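Local structure of HTH-type transcriptional repressor NemR (Escherichia coli, 4YZE) at residues 83-88 with 194-199; 145-148 with 153-156; 93-98 with 167-172. The protein represses transcription of the nemRA-gloA operon by binding the NemR box, in the response to electrophiles and reactive chlorine species such as bleach. The protein carries 5 engineered substitutions. One frame throughout, in Å; residues are numbered along the deposited sequence.

Contact 1: residues 83-88 with 194-199; sequences NYRDRI and NIIATP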
ATOM      1  N   ASN A  83     -13.901 -16.768 -19.284  1.00 61.92           N
ATOM      2  CA  ASN A  83     -15.031 -16.060 -18.684  1.00 53.21           C
ATOM      3  C   ASN A  83     -14.606 -14.951 -17.726  1.00 53.18           C
ATOM      4  O   ASN A  83     -13.401 -14.726 -17.504  1.00 53.87           O
ATOM      5  CB  ASN A  83     -16.030 -17.039 -18.024  1.00 58.97           C
ATOM      6  CG  ASN A  83     -15.416 -17.853 -16.864  1.00 60.84           C
ATOM      7  OD1 ASN A  83     -14.451 -17.434 -16.211  1.00 51.93           O
ATOM      8  ND2 ASN A  83     -16.008 -19.016 -16.591  1.00 53.70           N
ATOM      9  N   TYR A  84     -15.582 -14.253 -17.154  1.00 47.37           N
ATOM     10  CA  TYR A  84     -15.253 -13.132 -16.276  1.00 51.61           C
ATOM     11  C   TYR A  84     -14.464 -13.550 -15.045  1.00 51.65           C
ATOM     12  O   TYR A  84     -13.709 -12.757 -14.514  1.00 47.90           O
ATOM     13  CB  TYR A  84     -16.499 -12.353 -15.876  1.00 44.48           C
ATOM     14  CG  TYR A  84     -17.130 -11.675 -17.055  1.00 58.00           C
ATOM     15  CD1 TYR A  84     -16.530 -10.573 -17.639  1.00 45.22           C
ATOM     16  CD2 TYR A  84     -18.312 -12.156 -17.608  1.00 56.64           C
ATOM     17  CE1 TYR A  84     -17.090  -9.954 -18.731  1.00 53.65           C
ATOM     18  CE2 TYR A  84     -18.882 -11.540 -18.699  1.00 59.78           C
ATOM     19  CZ  TYR A  84     -18.267 -10.445 -19.258  1.00 61.25           C
ATOM     20  OH  TYR A  84     -18.839  -9.834 -20.347  1.00 72.45           O
ATOM     21  N   ARG A  85     -14.641 -14.783 -14.582  1.00 52.47           N
ATOM     22  CA  ARG A  85     -13.856 -15.215 -13.443  1.00 45.21           C
ATOM     23  C   ARG A  85     -12.395 -15.375 -13.880  1.00 53.65           C
ATOM     24  O   ARG A  85     -11.487 -14.895 -13.185  1.00 42.11           O
ATOM     25  CB  ARG A  85     -14.401 -16.502 -12.824  1.00 46.41           C
ATOM     26  CG  ARG A  85     -13.609 -16.968 -11.612  1.00 44.33           C
ATOM     27  CD  ARG A  85     -14.262 -18.118 -10.891  1.00 45.83           C
ATOM     28  NE  ARG A  85     -13.441 -18.606  -9.783  1.00 45.72           N
ATOM     29  CZ  ARG A  85     -12.392 -19.414  -9.926  1.00 46.91           C
ATOM     30  NH1 ARG A  85     -12.014 -19.829 -11.131  1.00 48.24           N
ATOM     31  NH2 ARG A  85     -11.713 -19.814  -8.859  1.00 47.10           N
ATOM     32  N   ASP A  86     -12.175 -16.024 -15.030  1.00 45.44           N
ATOM     33  CA  ASP A  86     -10.826 -16.198 -15.569  1.00 47.91           C
ATOM     34  C   ASP A  86     -10.124 -14.854 -15.754  1.00 44.27           C
ATOM     35  O   ASP A  86      -8.922 -14.715 -15.493  1.00 44.75           O
ATOM     36  CB  ASP A  86     -10.873 -16.907 -16.921  1.00 56.41           C
ATOM     37  CG  ASP A  86     -11.482 -18.297 -16.842  1.00 65.79           C
ATOM     38  OD1 ASP A  86     -11.380 -18.951 -15.776  1.00 62.29           O
ATOM     39  OD2 ASP A  86     -12.050 -18.737 -17.868  1.00 74.86           O
ATOM     40  N   ARG A  87     -10.874 -13.866 -16.222  1.00 45.35           N
ATOM     41  CA  ARG A  87     -10.291 -12.562 -16.504  1.00 52.23           C
ATOM     42  C   ARG A  87      -9.894 -11.839 -15.222  1.00 46.30           C
ATOM     43  O   ARG A  87      -8.831 -11.243 -15.142  1.00 46.92           O
ATOM     44  CB  ARG A  87     -11.247 -11.724 -17.349  1.00 55.90           C
ATOM     45  CG  ARG A  87     -11.452 -12.310 -18.740  1.00 61.46           C
ATOM     46  CD  ARG A  87     -12.601 -11.619 -19.449  1.00 65.52           C
ATOM     47  NE  ARG A  87     -13.207 -12.477 -20.462  1.00 75.89           N
ATOM     48  CZ  ARG A  87     -14.097 -12.066 -21.358  1.00 76.27           C
ATOM     49  NH1 ARG A  87     -14.487 -10.797 -21.379  1.00 69.14           N
ATOM     50  NH2 ARG A  87     -14.591 -12.926 -22.239  1.00 80.78           N
ATOM     51  N   ILE A  88     -10.742 -11.922 -14.210  1.00 44.35           N
ATOM     52  CA  ILE A  88     -10.395 -11.356 -12.919  1.00 48.29           C
ATOM     53  C   ILE A  88      -9.142 -12.010 -12.332  1.00 52.07           C
ATOM     54  O   ILE A  88      -8.247 -11.300 -11.847  1.00 48.75           O
ATOM     55  CB  ILE A  88     -11.574 -11.418 -11.957  1.00 47.64           C
ATOM     56  CG1 ILE A  88     -12.614 -10.391 -12.393  1.00 40.68           C
ATOM     57  CG2 ILE A  88     -11.132 -11.122 -10.532  1.00 50.15           C
ATOM     58  CD1 ILE A  88     -13.951 -10.541 -11.709  1.00 37.45           C
ATOM     59  N   ASN A 194     -10.553 -18.264  -4.127  1.00 45.52           N
ATOM     60  CA  ASN A 194     -11.512 -18.849  -3.198  1.00 53.25           C
ATOM     61  C   ASN A 194     -12.712 -17.919  -2.953  1.00 51.81           C
ATOM     62  O   ASN A 194     -13.827 -18.373  -2.734  1.00 51.52           O
ATOM     63  CB  ASN A 194     -10.808 -19.199  -1.883  1.00 60.94           C
ATOM     64  CG  ASN A 194     -11.640 -20.105  -0.999  1.00 77.72           C
ATOM     65  OD1 ASN A 194     -12.136 -19.686   0.050  1.00 77.48           O
ATOM     66  ND2 ASN A 194     -11.803 -21.356  -1.422  1.00 86.29           N
ATOM     67  N   ILE A 195     -12.476 -16.613  -3.007  1.00 48.50           N
ATOM     68  CA  ILE A 195     -13.516 -15.626  -2.721  1.00 43.60           C
ATOM     69  C   ILE A 195     -14.439 -15.420  -3.924  1.00 40.29           C
ATOM     70  O   ILE A 195     -15.658 -15.323  -3.771  1.00 43.21           O
ATOM     71  CB  ILE A 195     -12.887 -14.277  -2.282  1.00 59.97           C
ATOM     72  CG1 ILE A 195     -12.242 -14.428  -0.906  1.00 58.47           C
ATOM     73  CG2 ILE A 195     -13.930 -13.194  -2.228  1.00 50.17           C
ATOM     74  CD1 ILE A 195     -13.167 -15.105   0.103  1.00 58.45           C
ATOM     75  N   ILE A 196     -13.839 -15.313  -5.111  1.00 41.38           N
ATOM     76  CA  ILE A 196     -14.582 -15.191  -6.361  1.00 40.45           C
ATOM     77  C   ILE A 196     -14.631 -16.594  -6.944  1.00 48.48           C
ATOM     78  O   ILE A 196     -13.720 -16.995  -7.678  1.00 46.04           O
ATOM     79  CB  ILE A 196     -13.886 -14.219  -7.367  1.00 35.10           C
ATOM     80  CG1 ILE A 196     -13.563 -12.885  -6.699  1.00 34.62           C
ATOM     81  CG2 ILE A 196     -14.760 -14.009  -8.617  1.00 38.83           C
ATOM     82  CD1 ILE A 196     -14.766 -12.149  -6.105  1.00 37.88           C
ATOM     83  N   ALA A 197     -15.678 -17.345  -6.594  1.00 49.24           N
ATOM     84  CA  ALA A 197     -15.730 -18.780  -6.886  1.00 46.71           C
ATOM     85  C   ALA A 197     -16.510 -19.104  -8.140  1.00 52.37           C
ATOM     86  O   ALA A 197     -17.308 -18.307  -8.628  1.00 52.63           O
ATOM     87  CB  ALA A 197     -16.323 -19.555  -5.709  1.00 47.11           C
ATOM     88  N   THR A 198     -16.303 -20.314  -8.636  1.00 55.54           N
ATOM     89  CA  THR A 198     -17.159 -20.840  -9.675  1.00 57.41           C
ATOM     90  C   THR A 198     -18.458 -21.257  -8.998  1.00 57.40           C
ATOM     91  O   THR A 198     -18.439 -21.776  -7.881  1.00 57.06           O
ATOM     92  CB  THR A 198     -16.505 -22.024 -10.383  1.00 63.71           C
ATOM     93  OG1 THR A 198     -16.275 -23.072  -9.434  1.00 70.47           O
ATOM     94  CG2 THR A 198     -15.168 -21.595 -10.977  1.00 56.98           C
ATOM     95  N   PRO A 199     -19.592 -20.983  -9.649  1.00 61.77           N
ATOM     96  CA  PRO A 199     -20.905 -21.388  -9.126  1.00 69.47           C
ATOM     97  C   PRO A 199     -20.945 -22.892  -8.886  1.00 73.75           C
ATOM     98  O   PRO A 199     -20.292 -23.620  -9.630  1.00 74.98           O
ATOM     99  CB  PRO A 199     -21.859 -21.017 -10.265  1.00 68.30           C
ATOM    100  CG  PRO A 199     -21.180 -19.880 -10.967  1.00 65.17           C
ATOM    101  CD  PRO A 199     -19.698 -20.182 -10.883  1.00 60.58           C
TER

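Contact 2: residues 145-148 with 153-156; sequences NGRE and TFSG. Engineered in segment 153-156: S155 (natural residue Cys).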
ATOM      1  N   ASN A 145     -21.051  -8.523 -14.407  1.00 45.16           N
ATOM      2  CA  ASN A 145     -21.164  -9.345 -15.604  1.00 47.11           C
ATOM      3  C   ASN A 145     -21.070 -10.833 -15.282  1.00 47.54           C
ATOM      4  O   ASN A 145     -21.829 -11.637 -15.822  1.00 49.88           O
ATOM      5  CB  ASN A 145     -20.075  -8.984 -16.617  1.00 47.61           C
ATOM      6  CG  ASN A 145     -20.289  -7.619 -17.240  1.00 52.82           C
ATOM      7  OD1 ASN A 145     -21.402  -7.102 -17.254  1.00 54.26           O
ATOM      8  ND2 ASN A 145     -19.220  -7.037 -17.774  1.00 55.50           N
ATOM      9  N   GLY A 146     -20.116 -11.182 -14.421  1.00 45.58           N
ATOM     10  CA  GLY A 146     -19.871 -12.555 -14.027  1.00 46.00           C
ATOM     11  C   GLY A 146     -21.069 -13.142 -13.306  1.00 47.30           C
ATOM     12  O   GLY A 146     -21.387 -14.326 -13.490  1.00 49.09           O
ATOM     13  N   ARG A 147     -21.739 -12.327 -12.489  1.00 46.69           N
ATOM     14  CA  ARG A 147     -22.968 -12.786 -11.847  1.00 50.99           C
ATOM     15  C   ARG A 147     -24.065 -12.959 -12.884  1.00 51.08           C
ATOM     16  O   ARG A 147     -24.828 -13.927 -12.830  1.00 58.87           O
ATOM     17  CB  ARG A 147     -23.429 -11.808 -10.768  1.00 51.17           C
ATOM     18  CG  ARG A 147     -22.793 -12.025  -9.411  1.00 47.07           C
ATOM     19  CD  ARG A 147     -23.406 -11.095  -8.389  1.00 45.35           C
ATOM     20  NE  ARG A 147     -22.993 -11.445  -7.032  1.00 55.56           N
ATOM     21  CZ  ARG A 147     -22.914 -10.579  -6.029  1.00 54.93           C
ATOM     22  NH1 ARG A 147     -23.204  -9.298  -6.237  1.00 43.36           N
ATOM     23  NH2 ARG A 147     -22.541 -10.993  -4.824  1.00 43.19           N
ATOM     24  N   GLU A 148     -24.125 -12.036 -13.842  1.00 51.42           N
ATOM     25  CA  GLU A 148     -25.231 -12.011 -14.801  1.00 55.17           C
ATOM     26  C   GLU A 148     -25.163 -13.132 -15.835  1.00 56.59           C
ATOM     27  O   GLU A 148     -26.192 -13.573 -16.331  1.00 59.61           O
ATOM     28  CB  GLU A 148     -25.365 -10.645 -15.469  1.00 54.56           C
ATOM     29  CG  GLU A 148     -25.725  -9.538 -14.491  1.00 59.15           C
ATOM     30  CD  GLU A 148     -26.291  -8.305 -15.168  1.00 58.46           C
ATOM     31  OE1 GLU A 148     -26.384  -7.260 -14.500  1.00 56.01           O
ATOM     32  OE2 GLU A 148     -26.667  -8.381 -16.356  1.00 66.10           O
ATOM     33  N   THR A 153     -19.371 -16.362  -8.398  1.00 45.51           N
ATOM     34  CA  THR A 153     -20.216 -15.999  -7.275  1.00 45.49           C
ATOM     35  C   THR A 153     -19.327 -15.408  -6.187  1.00 45.92           C
ATOM     36  O   THR A 153     -18.136 -15.737  -6.116  1.00 43.03           O
ATOM     37  CB  THR A 153     -21.027 -17.227  -6.751  1.00 60.30           C
ATOM     38  OG1 THR A 153     -22.090 -16.782  -5.901  1.00 58.64           O
ATOM     39  CG2 THR A 153     -20.133 -18.207  -6.005  1.00 60.50           C
ATOM     40  N   PHE A 154     -19.897 -14.515  -5.378  1.00 43.13           N
ATOM     41  CA  PHE A 154     -19.206 -13.924  -4.237  1.00 47.55           C
ATOM     42  C   PHE A 154     -20.216 -13.268  -3.302  1.00 48.12           C
ATOM     43  O   PHE A 154     -21.374 -13.103  -3.653  1.00 44.85           O
ATOM     44  CB  PHE A 154     -18.169 -12.877  -4.695  1.00 40.00           C
ATOM     45  CG  PHE A 154     -18.764 -11.730  -5.466  1.00 48.47           C
ATOM     46  CD1 PHE A 154     -18.922 -11.809  -6.843  1.00 39.92           C
ATOM     47  CD2 PHE A 154     -19.167 -10.568  -4.813  1.00 46.18           C
ATOM     48  CE1 PHE A 154     -19.474 -10.749  -7.563  1.00 43.49           C
ATOM     49  CE2 PHE A 154     -19.729  -9.503  -5.518  1.00 39.06           C
ATOM     50  CZ  PHE A 154     -19.877  -9.593  -6.897  1.00 44.78           C
ATOM     51  N   SER A 155     -19.757 -12.844  -2.127  1.00 52.59           N
ATOM     52  CA  SER A 155     -20.619 -12.180  -1.155  1.00 55.90           C
ATOM     53  C   SER A 155     -20.706 -10.669  -1.381  1.00 55.77           C
ATOM     54  O   SER A 155     -19.683 -10.003  -1.538  1.00 53.86           O
ATOM     55  CB  SER A 155     -20.108 -12.463   0.260  1.00 58.78           C
ATOM     56  OG  SER A 155     -21.058 -12.088   1.242  1.00 64.15           O
ATOM     57  N   GLY A 156     -21.925 -10.127  -1.409  1.00 53.28           N
ATOM     58  CA  GLY A 156     -22.110  -8.680  -1.410  1.00 47.99           C
ATOM     59  C   GLY A 156     -22.186  -7.937  -2.738  1.00 41.53           C
ATOM     60  O   GLY A 156     -22.216  -8.536  -3.809  1.00 59.92           O
TER
HETATM   61  O   HOH W   1     -23.133 -14.298  -6.426  1.00 27.58           O

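Contact 3: residues 93-98 with 167-172; sequences QQTLNQ and ALWLGA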
ATOM      1  N   GLN A  93      -2.825 -12.521 -11.836  1.00 42.98           N
ATOM      2  CA  GLN A  93      -1.733 -13.323 -12.398  1.00 48.24           C
ATOM      3  C   GLN A  93      -0.756 -12.431 -13.170  1.00 44.13           C
ATOM      4  O   GLN A  93       0.458 -12.615 -13.094  1.00 45.07           O
ATOM      5  CB  GLN A  93      -2.273 -14.459 -13.279  1.00 44.78           C
ATOM      6  CG  GLN A  93      -1.207 -15.348 -13.915  1.00 47.43           C
ATOM      7  CD  GLN A  93      -0.392 -16.140 -12.904  1.00 64.66           C
ATOM      8  OE1 GLN A  93       0.836 -16.022 -12.846  1.00 68.26           O
ATOM      9  NE2 GLN A  93      -1.071 -16.959 -12.110  1.00 66.01           N
ATOM     10  N   GLN A  94      -1.293 -11.453 -13.897  1.00 45.70           N
ATOM     11  CA  GLN A  94      -0.460 -10.468 -14.596  1.00 56.07           C
ATOM     12  C   GLN A  94       0.383  -9.639 -13.616  1.00 47.75           C
ATOM     13  O   GLN A  94       1.545  -9.347 -13.875  1.00 45.93           O
ATOM     14  CB  GLN A  94      -1.341  -9.521 -15.412  1.00 64.70           C
ATOM     15  CG  GLN A  94      -0.960  -9.397 -16.881  1.00 78.96           C
ATOM     16  CD  GLN A  94      -2.019  -9.982 -17.805  1.00 89.83           C
ATOM     17  OE1 GLN A  94      -2.491 -11.102 -17.595  1.00 94.98           O
ATOM     18  NE2 GLN A  94      -2.402  -9.222 -18.828  1.00 90.07           N
ATOM     19  N   THR A  95      -0.226  -9.261 -12.498  1.00 45.76           N
ATOM     20  CA  THR A  95       0.475  -8.532 -11.457  1.00 54.54           C
ATOM     21  C   THR A  95       1.653  -9.362 -10.988  1.00 52.60           C
ATOM     22  O   THR A  95       2.769  -8.841 -10.840  1.00 48.19           O
ATOM     23  CB  THR A  95      -0.443  -8.243 -10.265  1.00 58.04           C
ATOM     24  OG1 THR A  95      -1.560  -7.464 -10.701  1.00 55.36           O
ATOM     25  CG2 THR A  95       0.315  -7.486  -9.188  1.00 64.47           C
ATOM     26  N   LEU A  96       1.413 -10.658 -10.773  1.00 43.22           N
ATOM     27  CA  LEU A  96       2.496 -11.592 -10.428  1.00 45.59           C
ATOM     28  C   LEU A  96       3.614 -11.600 -11.463  1.00 57.38           C
ATOM     29  O   LEU A  96       4.800 -11.629 -11.109  1.00 49.32           O
ATOM     30  CB  LEU A  96       1.960 -13.009 -10.258  1.00 63.34           C
ATOM     31  CG  LEU A  96       2.026 -13.661  -8.883  1.00 62.08           C
ATOM     32  CD1 LEU A  96       1.376 -15.039  -8.904  1.00 61.86           C
ATOM     33  CD2 LEU A  96       3.457 -13.771  -8.410  1.00 55.05           C
ATOM     34  N   ASN A  97       3.252 -11.586 -12.741  1.00 58.95           N
ATOM     35  CA  ASN A  97       4.266 -11.668 -13.792  1.00 65.21           C
ATOM     36  C   ASN A  97       5.062 -10.374 -13.909  1.00 69.44           C
ATOM     37  O   ASN A  97       6.282 -10.385 -14.032  1.00 73.97           O
ATOM     38  CB  ASN A  97       3.611 -11.984 -15.135  1.00 63.78           C
ATOM     39  CG  ASN A  97       2.861 -13.303 -15.129  1.00 67.60           C
ATOM     40  OD1 ASN A  97       3.095 -14.163 -14.284  1.00 68.38           O
ATOM     41  ND2 ASN A  97       1.949 -13.464 -16.082  1.00 68.92           N
ATOM     42  N   GLN A  98       4.340  -9.259 -13.870  1.00 69.15           N
ATOM     43  CA  GLN A  98       4.912  -7.930 -14.046  1.00 75.79           C
ATOM     44  C   GLN A  98       5.476  -7.371 -12.744  1.00 79.18           C
ATOM     45  O   GLN A  98       5.657  -6.160 -12.610  1.00 81.04           O
ATOM     46  CB  GLN A  98       3.848  -6.976 -14.604  1.00 71.81           C
ATOM     47  CG  GLN A  98       3.389  -7.348 -16.011  1.00 79.13           C
ATOM     48  CD  GLN A  98       2.188  -6.547 -16.480  1.00 85.24           C
ATOM     49  OE1 GLN A  98       1.835  -5.522 -15.892  1.00 88.95           O
ATOM     50  NE2 GLN A  98       1.551  -7.015 -17.548  1.00 86.74           N
ATOM     51  N   ALA A 167      -7.920  -2.850  -2.961  1.00 28.25           N
ATOM     52  CA  ALA A 167      -7.155  -2.628  -1.731  1.00 28.52           C
ATOM     53  C   ALA A 167      -6.206  -3.803  -1.523  1.00 30.64           C
ATOM     54  O   ALA A 167      -5.048  -3.627  -1.145  1.00 31.34           O
ATOM     55  CB  ALA A 167      -8.068  -2.485  -0.561  1.00 26.58           C
ATOM     56  N   LEU A 168      -6.693  -5.009  -1.802  1.00 30.85           N
ATOM     57  CA  LEU A 168      -5.867  -6.210  -1.611  1.00 30.84           C
ATOM     58  C   LEU A 168      -4.641  -6.207  -2.524  1.00 25.55           C
ATOM     59  O   LEU A 168      -3.513  -6.515  -2.095  1.00 26.03           O
ATOM     60  CB  LEU A 168      -6.708  -7.461  -1.883  1.00 33.75           C
ATOM     61  CG  LEU A 168      -6.423  -8.831  -1.262  1.00 41.28           C
ATOM     62  CD1 LEU A 168      -6.809  -9.956  -2.224  1.00 38.68           C
ATOM     63  CD2 LEU A 168      -5.022  -9.015  -0.783  1.00 30.86           C
ATOM     64  N   TRP A 169      -4.879  -5.901  -3.794  1.00 26.96           N
ATOM     65  CA  TRP A 169      -3.823  -5.802  -4.800  1.00 31.33           C
ATOM     66  C   TRP A 169      -2.762  -4.768  -4.405  1.00 34.37           C
ATOM     67  O   TRP A 169      -1.562  -5.002  -4.552  1.00 29.07           O
ATOM     68  CB  TRP A 169      -4.480  -5.398  -6.128  1.00 27.52           C
ATOM     69  CG  TRP A 169      -3.543  -5.122  -7.265  1.00 41.15           C
ATOM     70  CD1 TRP A 169      -3.087  -6.018  -8.191  1.00 42.96           C
ATOM     71  CD2 TRP A 169      -2.978  -3.848  -7.628  1.00 44.41           C
ATOM     72  NE1 TRP A 169      -2.263  -5.384  -9.095  1.00 44.27           N
ATOM     73  CE2 TRP A 169      -2.177  -4.055  -8.770  1.00 42.15           C
ATOM     74  CE3 TRP A 169      -3.073  -2.557  -7.098  1.00 51.13           C
ATOM     75  CZ2 TRP A 169      -1.464  -3.013  -9.392  1.00 44.97           C
ATOM     76  CZ3 TRP A 169      -2.362  -1.525  -7.714  1.00 52.73           C
ATOM     77  CH2 TRP A 169      -1.570  -1.764  -8.850  1.00 41.83           C
ATOM     78  N   LEU A 170      -3.225  -3.630  -3.895  1.00 32.55           N
ATOM     79  CA  LEU A 170      -2.364  -2.524  -3.478  1.00 28.22           C
ATOM     80  C   LEU A 170      -1.512  -2.958  -2.291  1.00 32.02           C
ATOM     81  O   LEU A 170      -0.277  -2.805  -2.294  1.00 28.22           O
ATOM     82  CB  LEU A 170      -3.255  -1.295  -3.125  1.00 26.53           C
ATOM     83  CG  LEU A 170      -3.023   0.059  -3.801  1.00 57.84           C
ATOM     84  CD1 LEU A 170      -3.941   1.118  -3.200  1.00 61.18           C
ATOM     85  CD2 LEU A 170      -1.577   0.517  -3.685  1.00 54.36           C
ATOM     86  N   GLY A 171      -2.151  -3.549  -1.286  1.00 29.61           N
ATOM     87  CA  GLY A 171      -1.427  -3.912  -0.071  1.00 27.82           C
ATOM     88  C   GLY A 171      -0.453  -5.054  -0.327  1.00 34.53           C
ATOM     89  O   GLY A 171       0.645  -5.128   0.251  1.00 29.15           O
ATOM     90  N   ALA A 172      -0.831  -5.947  -1.226  1.00 24.60           N
ATOM     91  CA  ALA A 172       0.017  -7.108  -1.466  1.00 24.68           C
ATOM     92  C   ALA A 172       1.262  -6.671  -2.205  1.00 26.86           C
ATOM     93  O   ALA A 172       2.350  -7.190  -1.950  1.00 26.45           O
ATOM     94  CB  ALA A 172      -0.732  -8.213  -2.258  1.00 24.50           C
TER

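Contact 1: residues 83-88 with 194-199
In the helical C-terminal domain of this TetR-family repressor, the capped start of helix 84-97 meets the chain that runs on from the end of helix 183-195, and R85 makes the link to I196 and T198. I196 is the first residue to leave helical geometry there, and its carbonyl faces the arginine. R85 NE gives a hydrogen bond to I196 O at 2.7 Å with a moderately bent N-H...O angle of 147°. The acceptor lies near the edge of the guanidinium but somewhat tilted from its plane. With CG anti to the backbone N (chi1 -179°) and the chain extended from CG to NE, R85 reaches from its helix to the chain after helix 183-195. T198 comes over one guanidinium face with its methyl: CG2 sits 3.6 Å from R85 NH1 and equally near R85 CD, toward the rim of the flat group. Closer to the helix the contact is apolar, R85 CG passing 4.4 Å from I196 CG2. R85 NH2 bonds the carbonyl of K193, so two nitrogens of one guanidinium hold two carbonyls at the C-terminal end of helix 183-195. A leucine in place of R85 would probably leave the carbonyl of I196 without this donor and the T198 methyl without the flat surface beneath it. The buried I196 side chain also packs on L143 of helix 122-148. One turn of chain around R85 is fixed by a capping box: D86 N bonds the N-cap side-chain oxygen N83 OD1 at 2.9 Å, and in return N83 N reaches D86 OD2 at 3.1 Å, from above the carboxylate plane.

Contact 2: residues 145-148 with 153-156
A cation-pi stack reinforced by hydrogen bonds ties the last turn of helix 122-148 to the loop that leads into helix 158-179, only a few residues further along the chain. The guanidinium of R147 lies almost flat on the F154 ring, planes 14° apart, with R147 CZ 3.6 Å from the ring centroid. R147 NH2 is offset toward the ring's rim and comes within 3.3 Å of F154 CE2. F154 CG stands between its own backbone N and carbonyl carbon (chi1 60°), which brings the ring beneath the arginine while the peptide carbonyl remains at the guanidinium edge. There R147 NH2 donates to F154 O at 2.7 Å, approaching from above the carbonyl plane. R147 NH1 and R147 NH2 together grip G156 O end-on, each at 2.7 Å; the NH2 bond uses a lone pair in the carbonyl plane, whereas NH1 is tilted from it. R147 NE donates to a water 2.9 Å away, and that water is hydrogen-bonded to T153 OG1 at 2.7 Å. The CB of the engineered S155 points away from segment 145-148, and its OG bonds N194 OD1 of the second subunit. The side chain of buried F154 also touches Q161 of helix 158-179. Every guanidinium nitrogen thus has a polar partner while one face rests on an aromatic ring, an array that holds the group against rotation; with two neutral carbonyls and a water as its hydrogen-bond partners here, the positive charge is probably steadied by dipoles and pi electrons.

Contact 3: residues 93-98 with 167-172
W169 points the N-H edge of its indole at the hydroxyl of T95, linking helix 158-179 to helix 84-97 near the end of the latter. W169 NE1 donates to T95 OG1 at 2.7 Å; the oxygen lies in the ring plane, although the N-H...O angle is bent to 142°. The threonine methyl lies to one side of the indole plane, T95 CG2 3.3 Å from W169 NE1, and the two side chains cross at a slant. A trans first torsion (chi1 175°) carries the indole across and lets it bridge the 8.4 Å between the CA atoms of T95 and W169, the closest CA pair of the two segments. T95 OG1 also bonds the carbonyl of Y91, one turn back in its own helix, so the hydroxyl serves two partners. Y91 stacks on the indole as well, and Y69 and Y92 touch it, so W169 is part of an aromatic cluster. This buried tryptophan belongs to the helical core of the TetR-type C-terminal domain, next to the sensing site: its side chain lies about 4 Å from that of C108, the residue central to the response to reactive chlorine species.

In the fold
All three contacts lie in the C-terminal domain. Contacts 1 and 2 adjoin, their centres about 9 Å apart: A197 O and T153 N are 2.8 Å apart, a probable hydrogen bond, Y84 packs on N145, and I196 CD1 meets F154 CB at 3.8 Å. Contact 3 shares helix 84-97 with contact 1 but uses its other end; the centres of contacts 1 and 3 are about 16 Å apart, those of contacts 2 and 3 about 21 Å. The C108 sensing site borders contact 3, while contacts 1 and 2 sit away from it. Contacts 1 and 3 both pack on the second subunit, through I195 on its I195 and L168 on its A167; contact 2 reaches it through S155.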